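Local coordinates for protein 2-nitropropane dioxygenase (Streptomyces ansochromogenes, PDB 3BW3) that binds flavin mononucleotide in a TIM barrel and probably uses molecular oxygen to strip the nitro group oxidatively from alkyl nitronates, at residues A[42-47]-A[68-73]; A[102-107]-A[294-299]; A[261-266]-A[277-282]. The protein carries 1 engineered substitution. One frame throughout, in Å; residues are numbered along the deposited sequence.

Interaction 1 of 3, residues A[42-47]-A[68-73]; sequences AGYKTA and NVFMPQ. With FMN (flavin mononucleotide), chain B; NIE (nitroethane), chain C.
N68 OD1 takes two donors, FMN N3 at 2.9 Å and a water that also accepts from G43 N, so segment 68-73 reaches loop 42-47 through one bridging molecule. That water lies 2.7 Å from N68 OD1 and gives its other hydrogen to FMN O4, tying the pyrimidine end of the flavin to both segments. With CG anti to the backbone N (chi1 175°), the N68 amide is directed at the cofactor, and the bond between ND2 and S127 OG is consistent with the oxygen being the end that meets N3. A direct backbone bond, A42 N to N68 O at 2.9 Å, joins the two segments beside this network. The chain then reverses in a type II turn from A42 to K45. G43 lays its CA over one face of the F70 ring, 3.7 Å from the centroid, in a CH-pi contact; a CB here would collide with F70 CZ, so glycine lets the ring lie against the loop. F70 in turn sends its edge into a face of Y44, CE2 reaching 3.5 Å from Y44 CZ, a T-shaped pair with planes at 78°. The same edge region approaches the flavin, F70 CZ standing 3.3 Å from FMN O4. Y44 also lines the nitroethane pocket, its CE2 3.4 Å from NIE O5, while its hydroxyl is bonded to Y294 OH and its ring stacks with H298. The segments follow neighbouring parallel strands of the TIM barrel, 38-41 and 65-70. Loop 42-47 runs from the first into helix 47-60, with T46 as N-cap; K114 of helix 111-120 ties its backbone, and strand 125-129 flanks segment 68-73.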
# COMPACT_ATOMS: atom_id res chain seq x y z
N ALA A 42 -6.00 -9.15 24.27
CA ALA A 42 -6.79 -8.76 25.43
C ALA A 42 -7.96 -7.87 25.03
O ALA A 42 -8.83 -7.56 25.85
CB ALA A 42 -5.90 -8.04 26.44
N GLY A 43 -7.99 -7.47 23.77
CA GLY A 43 -9.05 -6.61 23.27
C GLY A 43 -10.46 -7.12 23.49
O GLY A 43 -10.80 -8.23 23.09
N TYR A 44 -11.28 -6.29 24.13
CA TYR A 44 -12.68 -6.58 24.43
C TYR A 44 -12.91 -7.63 25.52
O TYR A 44 -14.05 -7.96 25.84
CB TYR A 44 -13.44 -6.98 23.16
CG TYR A 44 -13.30 -5.98 22.04
CD1 TYR A 44 -13.57 -4.62 22.25
CD2 TYR A 44 -12.85 -6.37 20.78
CE1 TYR A 44 -13.39 -3.69 21.24
CE2 TYR A 44 -12.67 -5.44 19.76
CZ TYR A 44 -12.95 -4.11 19.99
OH TYR A 44 -12.79 -3.18 18.98
N LYS A 45 -11.83 -8.15 26.10
CA LYS A 45 -11.96 -9.13 27.18
C LYS A 45 -11.86 -8.38 28.51
O LYS A 45 -11.50 -7.21 28.53
CB LYS A 45 -10.83 -10.16 27.13
CG LYS A 45 -10.79 -11.02 25.86
CD LYS A 45 -9.71 -12.09 25.97
CE LYS A 45 -9.66 -12.97 24.73
NZ LYS A 45 -10.94 -13.71 24.50
N THR A 46 -12.19 -9.06 29.60
CA THR A 46 -12.09 -8.47 30.93
C THR A 46 -10.66 -8.77 31.39
O THR A 46 -9.99 -9.63 30.81
CB THR A 46 -13.06 -9.11 31.93
OG1 THR A 46 -12.79 -10.52 32.01
CG2 THR A 46 -14.51 -8.90 31.50
N ALA A 47 -10.19 -8.08 32.42
CA ALA A 47 -8.84 -8.32 32.90
C ALA A 47 -8.69 -9.79 33.30
O ALA A 47 -7.66 -10.40 33.03
CB ALA A 47 -8.53 -7.41 34.09
N ASN A 68 -1.58 -8.28 23.77
CA ASN A 68 -1.93 -7.00 23.18
C ASN A 68 -3.09 -6.33 23.91
O ASN A 68 -4.07 -6.98 24.26
CB ASN A 68 -2.27 -7.23 21.69
CG ASN A 68 -2.76 -5.98 20.99
OD1 ASN A 68 -3.96 -5.76 20.86
ND2 ASN A 68 -1.83 -5.15 20.53
N VAL A 69 -2.97 -5.03 24.16
CA VAL A 69 -4.05 -4.31 24.84
C VAL A 69 -4.46 -3.05 24.07
O VAL A 69 -3.64 -2.42 23.40
CB VAL A 69 -3.65 -3.90 26.29
CG1 VAL A 69 -3.13 -5.11 27.06
CG2 VAL A 69 -2.62 -2.80 26.26
N PHE A 70 -5.74 -2.70 24.17
CA PHE A 70 -6.26 -1.52 23.49
C PHE A 70 -6.13 -0.30 24.40
O PHE A 70 -6.38 -0.37 25.61
CB PHE A 70 -7.73 -1.70 23.11
CG PHE A 70 -7.98 -2.77 22.08
CD1 PHE A 70 -6.94 -3.30 21.32
CD2 PHE A 70 -9.28 -3.22 21.84
CE1 PHE A 70 -7.18 -4.25 20.33
CE2 PHE A 70 -9.53 -4.17 20.85
CZ PHE A 70 -8.48 -4.68 20.09
N MET A 71 -5.75 0.83 23.82
CA MET A 71 -5.63 2.07 24.57
C MET A 71 -7.02 2.61 24.84
O MET A 71 -7.93 2.44 24.02
CB MET A 71 -4.85 3.12 23.77
CG MET A 71 -3.39 2.79 23.49
SD MET A 71 -2.47 2.50 25.00
CE MET A 71 -2.79 3.99 25.90
N PRO A 72 -7.23 3.25 26.00
CA PRO A 72 -8.55 3.81 26.30
C PRO A 72 -8.81 4.92 25.28
O PRO A 72 -7.87 5.57 24.83
CB PRO A 72 -8.38 4.35 27.71
CG PRO A 72 -7.41 3.40 28.31
CD PRO A 72 -6.39 3.23 27.21
N GLN A 73 -10.07 5.13 24.92
CA GLN A 73 -10.40 6.17 23.95
C GLN A 73 -11.21 7.27 24.60
O GLN A 73 -12.03 7.01 25.48
CB GLN A 73 -11.19 5.57 22.78
CG GLN A 73 -10.47 4.45 22.02
CD GLN A 73 -9.14 4.90 21.44
OE1 GLN A 73 -8.09 4.36 21.79
NE2 GLN A 73 -9.18 5.88 20.56
N1 FMN B . -4.09 -5.89 16.01
C2 FMN B . -4.07 -5.55 17.36
O2 FMN B . -3.15 -4.85 17.80
N3 FMN B . -5.07 -5.98 18.22
C4 FMN B . -6.12 -6.78 17.79
O4 FMN B . -6.99 -7.15 18.59
C4A FMN B . -6.15 -7.15 16.41
N5 FMN B . -7.16 -7.97 15.91
C5A FMN B . -7.18 -8.37 14.57
C6 FMN B . -8.22 -9.22 14.10
C7 FMN B . -8.28 -9.67 12.74
C7M FMN B . -8.85 -11.10 12.58
C8 FMN B . -7.20 -9.21 11.89
C8M FMN B . -6.66 -10.03 10.71
C9 FMN B . -6.17 -8.33 12.34
C9A FMN B . -6.15 -7.91 13.68
N10 FMN B . -5.14 -7.05 14.18
C10 FMN B . -5.12 -6.68 15.54
C1' FMN B . -4.16 -6.37 13.23
C2' FMN B . -2.83 -7.16 13.24
O2' FMN B . -2.05 -6.74 14.36
C3' FMN B . -1.96 -6.89 11.96
O3' FMN B . -1.72 -5.48 11.94
C4' FMN B . -2.61 -7.31 10.63
O4' FMN B . -3.22 -8.60 10.82
C5' FMN B . -1.55 -7.38 9.50
O5' FMN B . -2.12 -7.77 8.23
P FMN B . -2.28 -9.30 7.62
O1P FMN B . -0.98 -9.63 8.29
O2P FMN B . -2.39 -8.49 6.35
O3P FMN B . -3.52 -9.38 8.50
N3 NIE C . -13.53 -8.09 16.94
C1 NIE C . -14.61 -8.76 19.06
C2 NIE C . -14.52 -8.97 17.55
O4 NIE C . -12.51 -8.56 16.48
O5 NIE C . -13.72 -6.88 16.87
O HOH W 1 -6.16 -7.35 21.30

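Interaction 2 of 3, residues A[102-107]-A[294-299]. With NIE (nitroethane), chain C.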
# COMPACT_ATOMS: atom_id res chain seq x y z
N ASP A 102 -25.15 -1.34 23.49
CA ASP A 102 -25.09 0.01 24.04
C ASP A 102 -23.85 0.74 23.54
O ASP A 102 -22.72 0.34 23.83
CB ASP A 102 -25.05 -0.05 25.57
CG ASP A 102 -25.27 1.32 26.20
OD1 ASP A 102 -24.73 2.32 25.68
OD2 ASP A 102 -25.97 1.39 27.23
N PRO A 103 -24.04 1.83 22.78
CA PRO A 103 -22.91 2.60 22.24
C PRO A 103 -22.15 3.40 23.29
O PRO A 103 -21.07 3.91 23.02
CB PRO A 103 -23.58 3.50 21.21
CG PRO A 103 -24.91 3.76 21.84
CD PRO A 103 -25.32 2.39 22.32
N ASP A 104 -22.72 3.51 24.49
CA ASP A 104 -22.07 4.27 25.54
C ASP A 104 -21.47 3.41 26.65
O ASP A 104 -21.43 3.83 27.81
CB ASP A 104 -23.04 5.29 26.14
CG ASP A 104 -23.43 6.37 25.15
OD1 ASP A 104 -22.53 6.95 24.50
OD2 ASP A 104 -24.65 6.64 25.02
N GLY A 105 -21.01 2.22 26.29
CA GLY A 105 -20.40 1.35 27.27
C GLY A 105 -19.02 1.90 27.60
O GLY A 105 -18.71 3.05 27.28
N GLY A 106 -18.18 1.08 28.23
CA GLY A 106 -16.84 1.52 28.57
C GLY A 106 -16.07 1.94 27.33
O GLY A 106 -16.49 1.65 26.21
N ARG A 107 -14.94 2.61 27.53
CA ARG A 107 -14.11 3.07 26.43
C ARG A 107 -12.64 2.79 26.77
O ARG A 107 -11.75 3.02 25.96
CB ARG A 107 -14.30 4.56 26.21
CG ARG A 107 -15.76 5.00 26.20
CD ARG A 107 -15.85 6.49 25.97
NE ARG A 107 -15.30 6.84 24.67
CZ ARG A 107 -15.93 6.68 23.52
NH1 ARG A 107 -17.16 6.16 23.50
NH2 ARG A 107 -15.34 7.01 22.38
N TYR A 294 -15.45 5.14 17.93
CA TYR A 294 -14.95 3.89 18.49
C TYR A 294 -14.68 4.04 19.99
O TYR A 294 -14.15 5.06 20.44
CB TYR A 294 -13.65 3.51 17.77
CG TYR A 294 -12.97 2.28 18.33
CD1 TYR A 294 -13.35 1.00 17.94
CD2 TYR A 294 -11.97 2.41 19.29
CE1 TYR A 294 -12.76 -0.13 18.49
CE2 TYR A 294 -11.37 1.29 19.85
CZ TYR A 294 -11.76 0.03 19.45
OH TYR A 294 -11.18 -1.08 20.01
N PRO A 295 -15.00 3.00 20.79
CA PRO A 295 -15.60 1.73 20.38
C PRO A 295 -17.12 1.74 20.32
O PRO A 295 -17.75 0.69 20.30
CB PRO A 295 -15.08 0.76 21.44
CG PRO A 295 -15.12 1.61 22.68
CD PRO A 295 -14.55 2.94 22.20
N ASP A 296 -17.71 2.94 20.30
CA ASP A 296 -19.16 3.09 20.25
C ASP A 296 -19.84 2.19 19.22
O ASP A 296 -20.77 1.45 19.53
CB ASP A 296 -19.54 4.54 19.95
CG ASP A 296 -18.94 5.52 20.94
OD1 ASP A 296 -17.70 5.61 21.04
OD2 ASP A 296 -19.73 6.22 21.63
N VAL A 297 -19.37 2.26 17.98
CA VAL A 297 -19.95 1.46 16.91
C VAL A 297 -19.72 -0.03 17.14
O VAL A 297 -20.59 -0.85 16.86
CB VAL A 297 -19.39 1.88 15.53
CG1 VAL A 297 -19.91 0.96 14.44
CG2 VAL A 297 -19.81 3.32 15.23
N HIS A 298 -18.55 -0.39 17.66
CA HIS A 298 -18.25 -1.79 17.94
C HIS A 298 -19.27 -2.35 18.94
O HIS A 298 -19.74 -3.48 18.79
CB HIS A 298 -16.83 -1.95 18.51
CG HIS A 298 -16.47 -3.37 18.80
ND1 HIS A 298 -16.84 -4.02 19.96
CD2 HIS A 298 -15.81 -4.29 18.05
CE1 HIS A 298 -16.43 -5.27 19.91
NE2 HIS A 298 -15.81 -5.47 18.76
N HIS A 299 -19.62 -1.56 19.96
CA HIS A 299 -20.59 -2.01 20.95
C HIS A 299 -21.93 -2.20 20.26
O HIS A 299 -22.67 -3.15 20.53
CB HIS A 299 -20.77 -0.97 22.07
CG HIS A 299 -19.53 -0.68 22.85
ND1 HIS A 299 -18.56 -1.63 23.10
CD2 HIS A 299 -19.13 0.45 23.49
CE1 HIS A 299 -17.61 -1.10 23.86
NE2 HIS A 299 -17.93 0.16 24.10
N3 NIE C . -13.53 -8.09 16.94
C1 NIE C . -14.61 -8.76 19.06
C2 NIE C . -14.52 -8.97 17.55
O4 NIE C . -12.51 -8.56 16.48
O5 NIE C . -13.72 -6.88 16.87
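A salt bridge and a histidine-to-backbone bond fasten loop 102-107 to the start of helix 296-311, R107 meeting D296 and G106 meeting H299 in a partly buried contact near the nitroethane site. R107 NH1 lies 2.6 Å from D296 OD1, approaching on the syn side but 32° out of the carboxylate plane, while NH2 adds a weak second bond to the same oxygen. The guanidinium and carboxylate planes are twisted 53° apart, so the pair is no flat two-by-two bridge. The bend at chi3 folds the arginine chain back, and P295 CD sits over one face of its guanidinium. NH2 also donates to P74 O, so the guanidinium has a second partner outside the two segments. An alanine in place of R107 would probably leave the D296 carboxylate without its cation, close to P103 O and the D104 carboxylate, with the H299 bond alone remaining of the two polar links between loop and helix. H299 NE2 donates to G106 O at 3.0 Å with the oxygen near its ring plane, a bond angle of 161°. H299 CD2 lies near G105 N. D102 OD1 accepts from D104 N at 2.6 Å, an Asx turn within the type I turn from D102 to G105. H298, next in the chain to H299, makes no contact with the loop and instead gives a weak bond from NE2 to NIE O5. P295, after a cis peptide, is the N-cap residue of helix 296-311; the loop runs between helices 90-95 and 111-120, and P103 also touches helix 81-88.

Interaction 3 of 3, residues A[261-266]-A[277-282]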
# COMPACT_ATOMS: atom_id res chain seq x y z
N PHE A 261 -15.72 -13.41 -2.47
CA PHE A 261 -15.20 -12.30 -1.67
C PHE A 261 -13.84 -12.00 -2.26
O PHE A 261 -12.81 -12.29 -1.65
CB PHE A 261 -15.04 -12.72 -0.20
CG PHE A 261 -16.34 -12.97 0.51
CD1 PHE A 261 -17.16 -11.90 0.87
CD2 PHE A 261 -16.74 -14.26 0.83
CE1 PHE A 261 -18.36 -12.12 1.54
CE2 PHE A 261 -17.93 -14.49 1.50
CZ PHE A 261 -18.75 -13.42 1.86
N ALA A 262 -13.83 -11.44 -3.46
CA ALA A 262 -12.58 -11.14 -4.15
C ALA A 262 -11.95 -9.79 -3.82
O ALA A 262 -10.93 -9.43 -4.40
CB ALA A 262 -12.79 -11.24 -5.65
N ARG A 263 -12.54 -9.04 -2.89
CA ARG A 263 -11.98 -7.73 -2.57
C ARG A 263 -12.14 -7.31 -1.11
O ARG A 263 -13.11 -7.67 -0.45
CB ARG A 263 -12.59 -6.67 -3.49
CG ARG A 263 -12.00 -5.29 -3.32
CD ARG A 263 -11.56 -4.71 -4.66
NE ARG A 263 -12.68 -4.46 -5.57
CZ ARG A 263 -13.67 -3.61 -5.31
NH1 ARG A 263 -13.70 -2.93 -4.18
NH2 ARG A 263 -14.64 -3.44 -6.21
N THR A 264 -11.16 -6.55 -0.61
CA THR A 264 -11.20 -6.04 0.75
C THR A 264 -11.12 -4.53 0.71
O THR A 264 -10.73 -3.94 -0.29
CB THR A 264 -9.99 -6.51 1.60
OG1 THR A 264 -8.79 -5.94 1.07
CG2 THR A 264 -9.87 -8.03 1.61
N ARG A 265 -11.51 -3.89 1.81
CA ARG A 265 -11.41 -2.44 1.89
C ARG A 265 -11.55 -1.98 3.33
O ARG A 265 -12.11 -2.68 4.18
CB ARG A 265 -12.45 -1.75 1.00
CG ARG A 265 -13.88 -1.94 1.42
CD ARG A 265 -14.81 -1.02 0.63
NE ARG A 265 -14.67 -1.18 -0.82
CZ ARG A 265 -13.99 -0.35 -1.60
NH1 ARG A 265 -13.37 0.71 -1.08
NH2 ARG A 265 -13.93 -0.56 -2.91
N LEU A 266 -11.02 -0.80 3.60
CA LEU A 266 -11.08 -0.21 4.93
C LEU A 266 -12.49 0.33 5.13
O LEU A 266 -13.05 0.97 4.24
CB LEU A 266 -10.06 0.91 5.06
CG LEU A 266 -8.60 0.47 5.11
CD1 LEU A 266 -7.68 1.68 4.95
CD2 LEU A 266 -8.33 -0.25 6.43
N SER A 277 -11.70 -5.29 5.84
CA SER A 277 -12.53 -6.49 5.82
C SER A 277 -12.89 -6.86 4.39
O SER A 277 -12.84 -6.01 3.50
CB SER A 277 -13.82 -6.21 6.60
OG SER A 277 -14.82 -7.17 6.31
N LEU A 278 -13.24 -8.12 4.17
CA LEU A 278 -13.66 -8.55 2.84
C LEU A 278 -14.97 -7.81 2.60
O LEU A 278 -15.75 -7.63 3.53
CB LEU A 278 -13.90 -10.07 2.81
CG LEU A 278 -12.66 -10.95 2.99
CD1 LEU A 278 -13.08 -12.40 3.18
CD2 LEU A 278 -11.77 -10.82 1.77
N VAL A 279 -15.21 -7.36 1.38
CA VAL A 279 -16.44 -6.64 1.09
C VAL A 279 -17.61 -7.62 1.09
O VAL A 279 -17.58 -8.62 0.40
CB VAL A 279 -16.38 -5.93 -0.29
CG1 VAL A 279 -17.73 -5.26 -0.61
CG2 VAL A 279 -15.26 -4.88 -0.28
N ASN A 280 -18.62 -7.34 1.91
CA ASN A 280 -19.79 -8.20 1.97
C ASN A 280 -21.04 -7.34 2.05
O ASN A 280 -20.96 -6.12 1.89
CB ASN A 280 -19.69 -9.15 3.19
CG ASN A 280 -19.59 -8.40 4.51
OD1 ASN A 280 -19.66 -7.18 4.55
ND2 ASN A 280 -19.44 -9.15 5.60
N ARG A 281 -22.19 -7.95 2.27
CA ARG A 281 -23.44 -7.21 2.33
C ARG A 281 -23.43 -6.07 3.36
O ARG A 281 -23.77 -4.93 3.04
CB ARG A 281 -24.61 -8.14 2.64
CG ARG A 281 -25.96 -7.43 2.65
CD ARG A 281 -27.10 -8.34 3.10
NE ARG A 281 -26.98 -8.74 4.51
CZ ARG A 281 -27.10 -7.92 5.54
NH1 ARG A 281 -27.34 -6.63 5.34
NH2 ARG A 281 -26.97 -8.38 6.78
N PHE A 282 -23.04 -6.38 4.58
CA PHE A 282 -23.02 -5.40 5.65
C PHE A 282 -22.12 -4.21 5.31
O PHE A 282 -22.48 -3.06 5.53
CB PHE A 282 -22.53 -6.04 6.96
CG PHE A 282 -22.90 -5.26 8.19
CD1 PHE A 282 -24.03 -5.58 8.93
CD2 PHE A 282 -22.11 -4.20 8.62
CE1 PHE A 282 -24.37 -4.86 10.07
CE2 PHE A 282 -22.44 -3.47 9.77
CZ PHE A 282 -23.58 -3.80 10.49
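L278 and T264 make the tight part of this contact: L278 CD2 presses to 3.4 Å from T264 CG2, closer than carbon atoms usually pack. Beside it F261 CB lies 3.9 Å from L278 CD1, and the edge of the F261 ring is turned to the backbone, with CD1 3.3 Å from V279 O and CE1 against N280 CB. Helix 250-255 supplies A255 as a further neighbour of F261 and L278. T264 OG1 stands between its backbone N and carbonyl carbon (chi1 66°), which frees CG2 for the leucine and lets the hydroxyl bond R276 NH1. The looser side is partly exposed. There V279 CG2 packs 3.7 Å from R265 CG, and R263 lies on A192 of the second subunit; R265 spends its guanidinium on that subunit too, NH1 bonding D190 O there. Three backbone bonds join 261-266 to 277-282. V279 N to R263 O is the shortest, 2.8 Å and nearly straight at 170°; R265 and S277 exchange the other two as a hydrogen-bonded antiparallel pair, next to the non-hydrogen-bonded pair T264 and L278. N280 then N-caps helix 281-286 through OD1 to L283 N. This ladder is that of a beta hairpin, strands 264-267 and 275-278, leading straight into a capped helix.

In the fold
Interactions 1 and 2 adjoin and share the nitroethane site; their main tie is the backbone pairing of Q73 with R107, and the hydroxyls of Y44 and Y294 add a second. Interaction 1 is buried at the strand ends of the barrel and works through aromatic packing, a water and the flavin. Interaction 2, partly buried and farther from the centre of the chain, relies on charge and a histidine bond. Interaction 3 touches neither, its nearest atoms about 7 Å from interaction 2, yet its helix 281-286 directly precedes helix 296-311. Its polar bonds across the segments are all backbone to backbone, with apolar packing beside them, in a buried hairpin whose arginine side reaches the second subunit.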